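DNA processing protein DprA (Streptococcus pneumoniae, PDB 3UQZ) helps load the RecA recombinase onto incoming single-stranded DNA during transformation, binding that DNA cooperatively and protecting it from nucleases. Local coordinates at residues Y9-S14 and Q19-V24; L35-I40 and R55-D60; Q120-V125 and D147-M152. One frame throughout, in Å; residues are numbered along the deposited sequence.

Contact 1. Residues Y9-S14 and Q19-V24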
ATOM      1  N   TYR A   9      31.798  22.767 -21.034  1.00 31.52           N
ATOM      2  CA  TYR A   9      32.141  21.483 -21.651  1.00 31.89           C
ATOM      3  C   TYR A   9      33.647  21.249 -21.606  1.00 37.53           C
ATOM      4  O   TYR A   9      34.074  20.154 -21.226  1.00 37.11           O
ATOM      5  CB  TYR A   9      31.621  21.410 -23.099  1.00 33.58           C
ATOM      6  CG  TYR A   9      31.744  20.038 -23.730  1.00 36.06           C
ATOM      7  CD1 TYR A   9      31.204  18.913 -23.111  1.00 38.01           C
ATOM      8  CD2 TYR A   9      32.378  19.866 -24.961  1.00 36.75           C
ATOM      9  CE1 TYR A   9      31.317  17.647 -23.685  1.00 38.17           C
ATOM     10  CE2 TYR A   9      32.488  18.605 -25.548  1.00 37.51           C
ATOM     11  CZ  TYR A   9      31.955  17.500 -24.905  1.00 42.89           C
ATOM     12  OH  TYR A   9      32.056  16.254 -25.471  1.00 40.89           O
ATOM     13  N   LYS A  10      34.452  22.293 -21.953  1.00 35.22           N
ATOM     14  CA  LYS A  10      35.918  22.241 -21.920  1.00 35.57           C
ATOM     15  C   LYS A  10      36.455  21.947 -20.499  1.00 39.99           C
ATOM     16  O   LYS A  10      37.441  21.216 -20.374  1.00 39.20           O
ATOM     17  CB  LYS A  10      36.531  23.512 -22.523  1.00 37.69           C
ATOM     18  CG  LYS A  10      37.992  23.360 -22.924  1.00 40.03           C
ATOM     19  CD  LYS A  10      38.523  24.608 -23.597  1.00 46.88           C
ATOM     20  CE  LYS A  10      40.015  24.531 -23.807  1.00 49.83           C
ATOM     21  NZ  LYS A  10      40.553  25.808 -24.321  1.00 55.49           N
ATOM     22  N   LEU A  11      35.781  22.466 -19.440  1.00 36.95           N
ATOM     23  CA  LEU A  11      36.148  22.211 -18.034  1.00 36.40           C
ATOM     24  C   LEU A  11      35.880  20.753 -17.643  1.00 40.21           C
ATOM     25  O   LEU A  11      36.682  20.155 -16.932  1.00 40.11           O
ATOM     26  CB  LEU A  11      35.435  23.178 -17.063  1.00 36.27           C
ATOM     27  CG  LEU A  11      35.803  24.669 -17.144  1.00 40.55           C
ATOM     28  CD1 LEU A  11      34.925  25.485 -16.240  1.00 40.08           C
ATOM     29  CD2 LEU A  11      37.243  24.912 -16.764  1.00 43.64           C
ATOM     30  N   LYS A  12      34.767  20.174 -18.134  1.00 37.16           N
ATOM     31  CA  LYS A  12      34.402  18.768 -17.921  1.00 36.84           C
ATOM     32  C   LYS A  12      35.461  17.876 -18.591  1.00 42.69           C
ATOM     33  O   LYS A  12      35.911  16.902 -17.991  1.00 42.90           O
ATOM     34  CB  LYS A  12      33.006  18.463 -18.506  1.00 38.16           C
ATOM     35  CG  LYS A  12      31.890  18.513 -17.471  1.00 41.97           C
ATOM     36  CD  LYS A  12      30.517  18.174 -18.023  1.00 49.99           C
ATOM     37  CE  LYS A  12      29.617  17.702 -16.907  1.00 56.51           C
ATOM     38  NZ  LYS A  12      28.190  17.819 -17.265  1.00 63.15           N
ATOM     39  N   LYS A  13      35.905  18.259 -19.805  1.00 39.76           N
ATOM     40  CA  LYS A  13      36.937  17.570 -20.583  1.00 39.68           C
ATOM     41  C   LYS A  13      38.346  17.698 -19.984  1.00 44.24           C
ATOM     42  O   LYS A  13      39.217  16.888 -20.301  1.00 44.53           O
ATOM     43  CB  LYS A  13      36.924  18.058 -22.041  1.00 42.04           C
ATOM     44  CG  LYS A  13      35.746  17.521 -22.833  1.00 53.95           C
ATOM     45  CD  LYS A  13      36.104  16.220 -23.533  1.00 58.75           C
ATOM     46  CE  LYS A  13      34.881  15.423 -23.872  1.00 72.30           C
ATOM     47  NZ  LYS A  13      35.243  14.137 -24.515  1.00 82.07           N
ATOM     48  N   SER A  14      38.565  18.705 -19.121  1.00 40.37           N
ATOM     49  CA  SER A  14      39.851  18.945 -18.469  1.00 39.87           C
ATOM     50  C   SER A  14      39.951  18.168 -17.157  1.00 45.27           C
ATOM     51  O   SER A  14      41.014  18.152 -16.536  1.00 45.49           O
ATOM     52  CB  SER A  14      40.057  20.435 -18.231  1.00 42.59           C
ATOM     53  OG  SER A  14      39.932  21.179 -19.432  1.00 48.66           O
ATOM     54  N   GLN A  19      29.990  18.810  -9.739  1.00 41.38           N
ATOM     55  CA  GLN A  19      29.975  19.548  -8.472  1.00 41.33           C
ATOM     56  C   GLN A  19      31.059  20.629  -8.464  1.00 45.73           C
ATOM     57  O   GLN A  19      30.786  21.748  -8.023  1.00 46.17           O
ATOM     58  CB  GLN A  19      30.140  18.617  -7.261  1.00 42.59           C
ATOM     59  CG  GLN A  19      28.873  18.438  -6.429  1.00 59.93           C
ATOM     60  CD  GLN A  19      28.224  19.725  -5.959  1.00 81.07           C
ATOM     61  OE1 GLN A  19      28.886  20.723  -5.634  1.00 77.13           O
ATOM     62  NE2 GLN A  19      26.902  19.717  -5.894  1.00 72.58           N
ATOM     63  N   GLN A  20      32.272  20.304  -8.984  1.00 40.99           N
ATOM     64  CA  GLN A  20      33.381  21.260  -9.058  1.00 40.28           C
ATOM     65  C   GLN A  20      33.037  22.464  -9.943  1.00 42.17           C
ATOM     66  O   GLN A  20      33.311  23.597  -9.536  1.00 41.90           O
ATOM     67  CB  GLN A  20      34.684  20.578  -9.503  1.00 41.57           C
ATOM     68  CG  GLN A  20      35.303  19.715  -8.408  1.00 51.18           C
ATOM     69  CD  GLN A  20      36.384  18.774  -8.895  1.00 64.87           C
ATOM     70  OE1 GLN A  20      36.499  18.445 -10.089  1.00 55.24           O
ATOM     71  NE2 GLN A  20      37.176  18.283  -7.951  1.00 56.68           N
ATOM     72  N   ILE A  21      32.387  22.230 -11.117  1.00 36.68           N
ATOM     73  CA  ILE A  21      31.959  23.304 -12.034  1.00 35.93           C
ATOM     74  C   ILE A  21      30.840  24.145 -11.394  1.00 42.96           C
ATOM     75  O   ILE A  21      30.827  25.368 -11.548  1.00 43.31           O
ATOM     76  CB  ILE A  21      31.625  22.778 -13.457  1.00 37.98           C
ATOM     77  CG1 ILE A  21      32.875  22.113 -14.090  1.00 37.04           C
ATOM     78  CG2 ILE A  21      31.076  23.903 -14.362  1.00 37.76           C
ATOM     79  CD1 ILE A  21      32.622  21.034 -14.986  1.00 38.68           C
ATOM     80  N   LEU A  22      29.941  23.491 -10.628  1.00 41.02           N
ATOM     81  CA  LEU A  22      28.877  24.158  -9.888  1.00 41.32           C
ATOM     82  C   LEU A  22      29.441  25.179  -8.896  1.00 45.84           C
ATOM     83  O   LEU A  22      28.922  26.288  -8.850  1.00 46.42           O
ATOM     84  CB  LEU A  22      27.967  23.143  -9.178  1.00 41.80           C
ATOM     85  CG  LEU A  22      26.609  22.896  -9.841  1.00 46.71           C
ATOM     86  CD1 LEU A  22      25.987  21.610  -9.338  1.00 46.24           C
ATOM     87  CD2 LEU A  22      25.660  24.091  -9.642  1.00 49.95           C
ATOM     88  N   LYS A  23      30.527  24.831  -8.150  1.00 42.65           N
ATOM     89  CA  LYS A  23      31.215  25.745  -7.217  1.00 42.69           C
ATOM     90  C   LYS A  23      31.772  26.952  -7.979  1.00 46.20           C
ATOM     91  O   LYS A  23      31.584  28.085  -7.532  1.00 45.74           O
ATOM     92  CB  LYS A  23      32.372  25.042  -6.479  1.00 45.13           C
ATOM     93  CG  LYS A  23      31.936  24.144  -5.340  1.00 61.00           C
ATOM     94  CD  LYS A  23      33.138  23.585  -4.599  1.00 72.06           C
ATOM     95  CE  LYS A  23      32.728  22.495  -3.640  1.00 80.02           C
ATOM     96  NZ  LYS A  23      32.561  21.173  -4.309  1.00 84.74           N
ATOM     97  N   VAL A  24      32.428  26.700  -9.148  1.00 41.69           N
ATOM     98  CA  VAL A  24      33.026  27.731  -9.997  1.00 41.01           C
ATOM     99  C   VAL A  24      31.951  28.708 -10.464  1.00 45.70           C
ATOM    100  O   VAL A  24      32.125  29.918 -10.315  1.00 45.15           O
ATOM    101  CB  VAL A  24      33.832  27.119 -11.177  1.00 45.00           C
ATOM    102  CG1 VAL A  24      34.283  28.183 -12.178  1.00 44.63           C
ATOM    103  CG2 VAL A  24      35.028  26.310 -10.680  1.00 44.87           C
TER

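Contact 2. Residues L35-I40 and R55-D60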
ATOM      1  N   LEU A  35      36.338  34.980 -14.993  1.00 51.54           N
ATOM      2  CA  LEU A  35      37.308  34.453 -14.023  1.00 51.42           C
ATOM      3  C   LEU A  35      38.574  34.017 -14.732  1.00 55.75           C
ATOM      4  O   LEU A  35      38.485  33.546 -15.860  1.00 55.96           O
ATOM      5  CB  LEU A  35      36.712  33.213 -13.302  1.00 51.60           C
ATOM      6  CG  LEU A  35      35.521  33.428 -12.359  1.00 56.73           C
ATOM      7  CD1 LEU A  35      34.865  32.114 -12.014  1.00 57.33           C
ATOM      8  CD2 LEU A  35      35.944  34.115 -11.084  1.00 59.19           C
ATOM      9  N   LEU A  36      39.751  34.169 -14.113  1.00 52.53           N
ATOM     10  CA  LEU A  36      40.917  33.625 -14.796  1.00 52.69           C
ATOM     11  C   LEU A  36      41.203  32.187 -14.384  1.00 55.27           C
ATOM     12  O   LEU A  36      40.826  31.783 -13.287  1.00 55.31           O
ATOM     13  CB  LEU A  36      42.154  34.534 -14.946  1.00 53.26           C
ATOM     14  CG  LEU A  36      42.680  35.373 -13.798  1.00 58.44           C
ATOM     15  CD1 LEU A  36      43.241  34.514 -12.700  1.00 58.70           C
ATOM     16  CD2 LEU A  36      43.795  36.241 -14.298  1.00 60.70           C
ATOM     17  N   LEU A  37      41.810  31.408 -15.284  1.00 50.33           N
ATOM     18  CA  LEU A  37      42.060  29.973 -15.138  1.00 49.81           C
ATOM     19  C   LEU A  37      42.628  29.501 -13.813  1.00 55.21           C
ATOM     20  O   LEU A  37      42.206  28.453 -13.320  1.00 55.07           O
ATOM     21  CB  LEU A  37      42.853  29.434 -16.327  1.00 49.64           C
ATOM     22  CG  LEU A  37      42.792  27.930 -16.593  1.00 54.00           C
ATOM     23  CD1 LEU A  37      41.371  27.453 -16.911  1.00 53.88           C
ATOM     24  CD2 LEU A  37      43.671  27.582 -17.738  1.00 55.33           C
ATOM     25  N   GLY A  38      43.540  30.285 -13.238  1.00 52.41           N
ATOM     26  CA  GLY A  38      44.143  30.007 -11.941  1.00 52.04           C
ATOM     27  C   GLY A  38      43.127  30.059 -10.822  1.00 56.71           C
ATOM     28  O   GLY A  38      43.219  29.282  -9.870  1.00 57.04           O
ATOM     29  N   ASP A  39      42.135  30.959 -10.944  1.00 54.00           N
ATOM     30  CA  ASP A  39      41.043  31.094  -9.981  1.00 54.17           C
ATOM     31  C   ASP A  39      40.046  29.948 -10.144  1.00 55.75           C
ATOM     32  O   ASP A  39      39.635  29.365  -9.143  1.00 55.27           O
ATOM     33  CB  ASP A  39      40.343  32.454 -10.115  1.00 56.88           C
ATOM     34  CG  ASP A  39      41.192  33.631  -9.664  1.00 72.83           C
ATOM     35  OD1 ASP A  39      41.918  33.490  -8.642  1.00 73.67           O
ATOM     36  OD2 ASP A  39      41.086  34.711 -10.288  1.00 80.01           O
ATOM     37  N   ILE A  40      39.703  29.585 -11.403  1.00 50.46           N
ATOM     38  CA  ILE A  40      38.812  28.459 -11.701  1.00 49.48           C
ATOM     39  C   ILE A  40      39.379  27.195 -11.038  1.00 55.11           C
ATOM     40  O   ILE A  40      38.643  26.513 -10.324  1.00 55.55           O
ATOM     41  CB  ILE A  40      38.560  28.289 -13.228  1.00 51.86           C
ATOM     42  CG1 ILE A  40      37.751  29.476 -13.799  1.00 51.47           C
ATOM     43  CG2 ILE A  40      37.875  26.939 -13.544  1.00 52.70           C
ATOM     44  CD1 ILE A  40      37.655  29.551 -15.345  1.00 54.57           C
ATOM     45  N   ARG A  55      45.919  19.833 -18.569  1.00 48.13           N
ATOM     46  CA  ARG A  55      44.884  19.197 -19.401  1.00 47.26           C
ATOM     47  C   ARG A  55      44.071  20.208 -20.204  1.00 50.12           C
ATOM     48  O   ARG A  55      43.838  19.978 -21.394  1.00 50.01           O
ATOM     49  CB  ARG A  55      43.969  18.307 -18.550  1.00 46.14           C
ATOM     50  CG  ARG A  55      44.635  17.012 -18.096  1.00 51.22           C
ATOM     51  CD  ARG A  55      43.662  16.075 -17.420  1.00 60.91           C
ATOM     52  NE  ARG A  55      42.561  15.691 -18.305  1.00 70.75           N
ATOM     53  CZ  ARG A  55      41.562  14.888 -17.956  1.00 83.54           C
ATOM     54  NH1 ARG A  55      41.521  14.359 -16.738  1.00 67.56           N
ATOM     55  NH2 ARG A  55      40.597  14.602 -18.820  1.00 70.22           N
ATOM     56  N   TYR A  56      43.699  21.348 -19.578  1.00 45.99           N
ATOM     57  CA  TYR A  56      42.960  22.427 -20.240  1.00 46.07           C
ATOM     58  C   TYR A  56      43.753  22.970 -21.446  1.00 53.17           C
ATOM     59  O   TYR A  56      43.197  23.119 -22.536  1.00 53.63           O
ATOM     60  CB  TYR A  56      42.623  23.555 -19.243  1.00 46.46           C
ATOM     61  CG  TYR A  56      41.808  24.681 -19.845  1.00 47.86           C
ATOM     62  CD1 TYR A  56      40.421  24.717 -19.708  1.00 49.55           C
ATOM     63  CD2 TYR A  56      42.423  25.714 -20.553  1.00 48.13           C
ATOM     64  CE1 TYR A  56      39.667  25.751 -20.263  1.00 49.01           C
ATOM     65  CE2 TYR A  56      41.678  26.748 -21.118  1.00 48.45           C
ATOM     66  CZ  TYR A  56      40.301  26.761 -20.972  1.00 54.75           C
ATOM     67  OH  TYR A  56      39.573  27.772 -21.542  1.00 55.04           O
ATOM     68  N   PHE A  57      45.055  23.249 -21.242  1.00 51.22           N
ATOM     69  CA  PHE A  57      45.950  23.763 -22.281  1.00 51.29           C
ATOM     70  C   PHE A  57      46.216  22.783 -23.415  1.00 56.64           C
ATOM     71  O   PHE A  57      46.389  23.227 -24.556  1.00 56.89           O
ATOM     72  CB  PHE A  57      47.260  24.292 -21.680  1.00 52.68           C
ATOM     73  CG  PHE A  57      47.081  25.543 -20.855  1.00 53.97           C
ATOM     74  CD1 PHE A  57      46.490  26.680 -21.397  1.00 56.85           C
ATOM     75  CD2 PHE A  57      47.524  25.598 -19.545  1.00 55.67           C
ATOM     76  CE1 PHE A  57      46.309  27.829 -20.625  1.00 57.39           C
ATOM     77  CE2 PHE A  57      47.325  26.743 -18.772  1.00 58.06           C
ATOM     78  CZ  PHE A  57      46.763  27.861 -19.328  1.00 55.92           C
ATOM     79  N   GLN A  58      46.214  21.462 -23.120  1.00 52.88           N
ATOM     80  CA  GLN A  58      46.445  20.419 -24.125  1.00 52.82           C
ATOM     81  C   GLN A  58      45.256  20.199 -25.064  1.00 56.89           C
ATOM     82  O   GLN A  58      45.416  19.568 -26.111  1.00 56.96           O
ATOM     83  CB  GLN A  58      46.909  19.110 -23.472  1.00 54.38           C
ATOM     84  CG  GLN A  58      48.328  19.208 -22.904  1.00 77.90           C
ATOM     85  CD  GLN A  58      48.660  18.145 -21.892  1.00106.45           C
ATOM     86  OE1 GLN A  58      47.810  17.361 -21.446  1.00103.75           O
ATOM     87  NE2 GLN A  58      49.923  18.105 -21.492  1.00100.86           N
ATOM     88  N   ILE A  59      44.073  20.734 -24.707  1.00 53.29           N
ATOM     89  CA  ILE A  59      42.850  20.592 -25.502  1.00 52.56           C
ATOM     90  C   ILE A  59      42.933  21.314 -26.847  1.00 56.01           C
ATOM     91  O   ILE A  59      43.209  22.514 -26.889  1.00 55.09           O
ATOM     92  CB  ILE A  59      41.572  20.959 -24.673  1.00 55.08           C
ATOM     93  CG1 ILE A  59      41.229  19.837 -23.664  1.00 54.90           C
ATOM     94  CG2 ILE A  59      40.367  21.264 -25.578  1.00 55.09           C
ATOM     95  CD1 ILE A  59      40.348  20.239 -22.530  1.00 59.68           C
ATOM     96  N   ASP A  60      42.690  20.568 -27.937  1.00 53.69           N
ATOM     97  CA  ASP A  60      42.636  21.103 -29.295  1.00 54.12           C
ATOM     98  C   ASP A  60      41.234  21.706 -29.465  1.00 58.61           C
ATOM     99  O   ASP A  60      40.265  20.977 -29.698  1.00 58.58           O
ATOM    100  CB  ASP A  60      42.916  19.988 -30.336  1.00 56.31           C
ATOM    101  CG  ASP A  60      42.719  20.347 -31.812  1.00 71.58           C
ATOM    102  OD1 ASP A  60      42.660  21.559 -32.136  1.00 71.51           O
ATOM    103  OD2 ASP A  60      42.666  19.414 -32.649  1.00 81.49           O
TER

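Contact 3. Residues Q120-V125 and D147-M152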
ATOM      1  N   GLN A 120       1.914  -7.671 -16.569  1.00 47.49           N
ATOM      2  CA  GLN A 120       0.966  -7.037 -15.644  1.00 46.68           C
ATOM      3  C   GLN A 120       1.493  -5.688 -15.184  1.00 47.08           C
ATOM      4  O   GLN A 120       0.729  -4.726 -15.135  1.00 45.37           O
ATOM      5  CB  GLN A 120       0.649  -7.949 -14.441  1.00 48.55           C
ATOM      6  CG  GLN A 120      -0.106  -9.241 -14.800  1.00 75.07           C
ATOM      7  CD  GLN A 120      -1.528  -9.001 -15.266  1.00 95.78           C
ATOM      8  OE1 GLN A 120      -1.806  -8.912 -16.469  1.00 88.99           O
ATOM      9  NE2 GLN A 120      -2.460  -8.913 -14.323  1.00 89.55           N
ATOM     10  N   GLY A 121       2.797  -5.623 -14.906  1.00 42.91           N
ATOM     11  CA  GLY A 121       3.489  -4.393 -14.538  1.00 42.89           C
ATOM     12  C   GLY A 121       3.372  -3.322 -15.608  1.00 47.86           C
ATOM     13  O   GLY A 121       3.006  -2.181 -15.303  1.00 48.69           O
ATOM     14  N   ALA A 122       3.617  -3.703 -16.882  1.00 42.79           N
ATOM     15  CA  ALA A 122       3.496  -2.803 -18.033  1.00 41.74           C
ATOM     16  C   ALA A 122       2.058  -2.319 -18.237  1.00 45.51           C
ATOM     17  O   ALA A 122       1.859  -1.152 -18.571  1.00 45.64           O
ATOM     18  CB  ALA A 122       4.006  -3.483 -19.292  1.00 42.26           C
ATOM     19  N   LYS A 123       1.056  -3.201 -18.019  1.00 41.97           N
ATOM     20  CA  LYS A 123      -0.362  -2.839 -18.180  1.00 41.64           C
ATOM     21  C   LYS A 123      -0.820  -1.882 -17.063  1.00 44.62           C
ATOM     22  O   LYS A 123      -1.683  -1.033 -17.302  1.00 43.71           O
ATOM     23  CB  LYS A 123      -1.270  -4.085 -18.247  1.00 44.52           C
ATOM     24  CG  LYS A 123      -1.080  -4.985 -19.469  1.00 55.23           C
ATOM     25  CD  LYS A 123      -2.095  -4.743 -20.578  1.00 68.63           C
ATOM     26  CE  LYS A 123      -1.586  -5.253 -21.906  1.00 79.65           C
ATOM     27  NZ  LYS A 123      -2.371  -4.700 -23.038  1.00 85.79           N
ATOM     28  N   SER A 124      -0.211  -2.007 -15.859  1.00 40.93           N
ATOM     29  CA  SER A 124      -0.488  -1.159 -14.693  1.00 40.58           C
ATOM     30  C   SER A 124      -0.060   0.275 -14.990  1.00 42.55           C
ATOM     31  O   SER A 124      -0.825   1.202 -14.737  1.00 42.30           O
ATOM     32  CB  SER A 124       0.260  -1.666 -13.461  1.00 45.37           C
ATOM     33  OG  SER A 124      -0.019  -3.033 -13.217  1.00 58.61           O
ATOM     34  N   VAL A 125       1.152   0.443 -15.552  1.00 37.71           N
ATOM     35  CA  VAL A 125       1.738   1.736 -15.929  1.00 36.87           C
ATOM     36  C   VAL A 125       0.877   2.387 -17.010  1.00 40.64           C
ATOM     37  O   VAL A 125       0.523   3.562 -16.884  1.00 40.75           O
ATOM     38  CB  VAL A 125       3.219   1.565 -16.356  1.00 40.16           C
ATOM     39  CG1 VAL A 125       3.785   2.839 -16.952  1.00 40.43           C
ATOM     40  CG2 VAL A 125       4.067   1.130 -15.183  1.00 39.70           C
ATOM     41  N   ASP A 147      10.147   1.712 -18.135  1.00 38.87           N
ATOM     42  CA  ASP A 147      10.490   2.948 -18.828  1.00 38.70           C
ATOM     43  C   ASP A 147       9.917   2.952 -20.248  1.00 41.91           C
ATOM     44  O   ASP A 147       9.233   3.908 -20.614  1.00 42.90           O
ATOM     45  CB  ASP A 147      12.015   3.184 -18.840  1.00 41.02           C
ATOM     46  CG  ASP A 147      12.669   3.581 -17.522  1.00 49.48           C
ATOM     47  OD1 ASP A 147      12.141   3.211 -16.460  1.00 51.17           O
ATOM     48  OD2 ASP A 147      13.742   4.208 -17.561  1.00 53.50           O
ATOM     49  N   THR A 148      10.125   1.863 -21.010  1.00 36.35           N
ATOM     50  CA  THR A 148       9.608   1.728 -22.381  1.00 35.56           C
ATOM     51  C   THR A 148       8.077   1.783 -22.421  1.00 38.73           C
ATOM     52  O   THR A 148       7.510   2.461 -23.284  1.00 39.78           O
ATOM     53  CB  THR A 148      10.194   0.480 -23.055  1.00 39.84           C
ATOM     54  OG1 THR A 148      11.620   0.576 -23.006  1.00 42.16           O
ATOM     55  CG2 THR A 148       9.743   0.319 -24.495  1.00 35.40           C
ATOM     56  N   ALA A 149       7.421   1.100 -21.475  1.00 32.98           N
ATOM     57  CA  ALA A 149       5.965   1.063 -21.367  1.00 32.01           C
ATOM     58  C   ALA A 149       5.406   2.440 -21.019  1.00 36.76           C
ATOM     59  O   ALA A 149       4.321   2.792 -21.474  1.00 36.71           O
ATOM     60  CB  ALA A 149       5.546   0.046 -20.324  1.00 32.10           C
ATOM     61  N   ALA A 150       6.171   3.229 -20.236  1.00 33.38           N
ATOM     62  CA  ALA A 150       5.820   4.593 -19.848  1.00 32.55           C
ATOM     63  C   ALA A 150       5.804   5.526 -21.077  1.00 35.50           C
ATOM     64  O   ALA A 150       4.830   6.257 -21.283  1.00 35.31           O
ATOM     65  CB  ALA A 150       6.794   5.104 -18.802  1.00 32.78           C
ATOM     66  N   HIS A 151       6.868   5.457 -21.906  1.00 30.76           N
ATOM     67  CA  HIS A 151       7.043   6.251 -23.117  1.00 30.35           C
ATOM     68  C   HIS A 151       5.976   5.908 -24.149  1.00 37.78           C
ATOM     69  O   HIS A 151       5.305   6.806 -24.636  1.00 38.01           O
ATOM     70  CB  HIS A 151       8.446   6.032 -23.705  1.00 30.46           C
ATOM     71  CG  HIS A 151       9.552   6.683 -22.926  1.00 33.14           C
ATOM     72  ND1 HIS A 151      10.648   5.967 -22.493  1.00 34.13           N
ATOM     73  CD2 HIS A 151       9.717   7.979 -22.574  1.00 34.02           C
ATOM     74  CE1 HIS A 151      11.430   6.840 -21.889  1.00 33.00           C
ATOM     75  NE2 HIS A 151      10.908   8.059 -21.903  1.00 33.37           N
HETATM   76  N   MSE A 152       5.777   4.608 -24.439  1.00 36.59           N
HETATM   77  CA  MSE A 152       4.769   4.139 -25.395  1.00 36.91           C
HETATM   78  C   MSE A 152       3.330   4.493 -25.013  1.00 39.82           C
HETATM   79  O   MSE A 152       2.537   4.833 -25.892  1.00 40.48           O
HETATM   80  CB  MSE A 152       4.946   2.650 -25.698  1.00 39.34           C
HETATM   81  CG  MSE A 152       6.231   2.365 -26.459  1.00 46.69           C
HETATM   82 SE   MSE A 152       6.593   0.499 -26.687  0.74 55.39          SE
HETATM   83  CE  MSE A 152       5.166   0.202 -27.853  1.00 52.78           C
TER

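Contact 1. Residues Y9-S14 and Q19-V24
Ser14 OG donates to Lys10 O over 2.7 Å, tying together the turn that carries Leu11 and Lys12, the two residues that meet Ile21. The hydroxyl turns back on its own helix, to a carbonyl four residues earlier, and approaches at 142°, tilted 32° from the carbonyl plane. No hydrogen bond crosses to helix 18-28; the contact is van der Waals packing. Ile21 does most of the reaching: its CG1 stands anti to its own carbonyl carbon (chi1 -61°) and carries CD1 toward the neighbouring helix. There CD1 lies 3.6 Å from Lys12 CG and 3.9 Å from Lys12 N, and the two side chains cross at about a right angle. Lys12 thus contributes the foot of its aliphatic chain, while the extended remainder runs on to a long, weak ion pair with Glu193. Next to it, Leu11 CB sits 4.1 Å from Ile21 CG1. Leu11 also packs on Phe52 and Ile40, and Val24 reaches Ile40 from the second helix, so the patch continues into a shared hydrophobic core. Helices 5-13 and 18-28 are the first two of those that make up the helical SAM-like domain of DprA.

Contact 2. Residues L35-I40 and R55-D60
Leu37 and Tyr56 both swing CG anti to the backbone N (chi1 -159° and -178°), which sends the leucine fork and the phenol ring toward one another across helices 37-43 and 49-58 of the SAM-like helical domain. Leu37 CD1 settles over the centre of the Tyr56 ring in a CH-pi contact, 3.9 Å from the centroid and only 6° off the ring normal. The other branch, CD2, serves two rings at once: it lies 3.6 Å from Tyr56 CD2 and 3.5 Å from Phe57 CZ. Phe57 arrives from the direction opposite to Leu37, its CB leaving the helix at the flank and its ring end bending in nearer, and it meets the methyl obliquely. CD2 therefore sits in the angle between two successive aromatic residues. Leu37 also packs on Phe52 and Met53 of the same helix.

The face of Tyr56 turned away from Leu37 CD1 is taken by Lys10 in a cation-pi contact, while Tyr56 OH is hydrogen-bonded to Glu7 OE1. The ring is thus held on both faces and at its hydroxyl, linking helix 5-13 to this pair. Leu37 itself opens its helix directly after Leu36 at the N-cap, where Leu36 O accepts from both Asp39 N, at 2.8 Å, and Ile40 N, at 3.1 Å.

Contact 3. Residues Q120-V125 and D147-M152
Val125 points its CB at the neighbouring helix, where the nearest atom of 147-152 is the methyl carbon of Ala149, CB to CB 4.8 Å. From there the two branches part. CG1, anti to the backbone N (chi1 171°), is the one that touches: it comes to rest alongside the backbone of Ala150, 4.0 Å from Ala150 CA, with Ala150 CB at 4.2 Å and the carbonyl carbon of Ala149 a little farther off. CG2, anti to the carbonyl carbon, turns aside from these alanines. One turn earlier, Ala122 meets Ala149 methyl to methyl, CB to CB 4.0 Å. With these short side chains at the interface, the segment axes come to 9.0 Å, with a signed crossing angle of -35°.

The two helices run in broadly the same direction, as expected of successive beta-alpha-beta crossovers in a Rossmann fold: helix 119-130 joins strands 108-113 and 137-140, and helix 146-157 leads on to strand 161-164, with 137-140 lying between the other two, all three parallel. Val125 and Ala150 both pack on Val111 of the sheet, and Ala150 also touches Ile138, so the seam between the helices runs down onto the strands.

Within helix 119-130, Ser124 holds Gln120 O twice. Its OG donates at 2.7 Å and its backbone N at 3.0 Å, from opposite faces of the carbonyl plane, with OG 37° out of that plane. Gln120, Lys123 and Ser124 also pack against Leu252 of the second subunit.

Contacts 1 and 2 belong to the N-terminal SAM-like domain and come first along the chain, one after the other; their centres are 10 Å apart. They touch directly where Lys13 and Ser14 lie against Arg55, Tyr56 and Ile59. Helices 5-13, 18-28, 37-43 and 49-58 share a core through Leu11, Val24, Ile40 and Phe52. Contact 3 comes later, in the Rossmann-like domain, on the opposite side of the chain's centre: about 37 Å from contact 1 and 46 Å from contact 2, centre to centre. It joins helices flanking the parallel sheet, and its first helix also meets the second subunit. The chain thus builds two domains, the helical one also resting on the sheet domain through residues such as Tyr9 on Phe96.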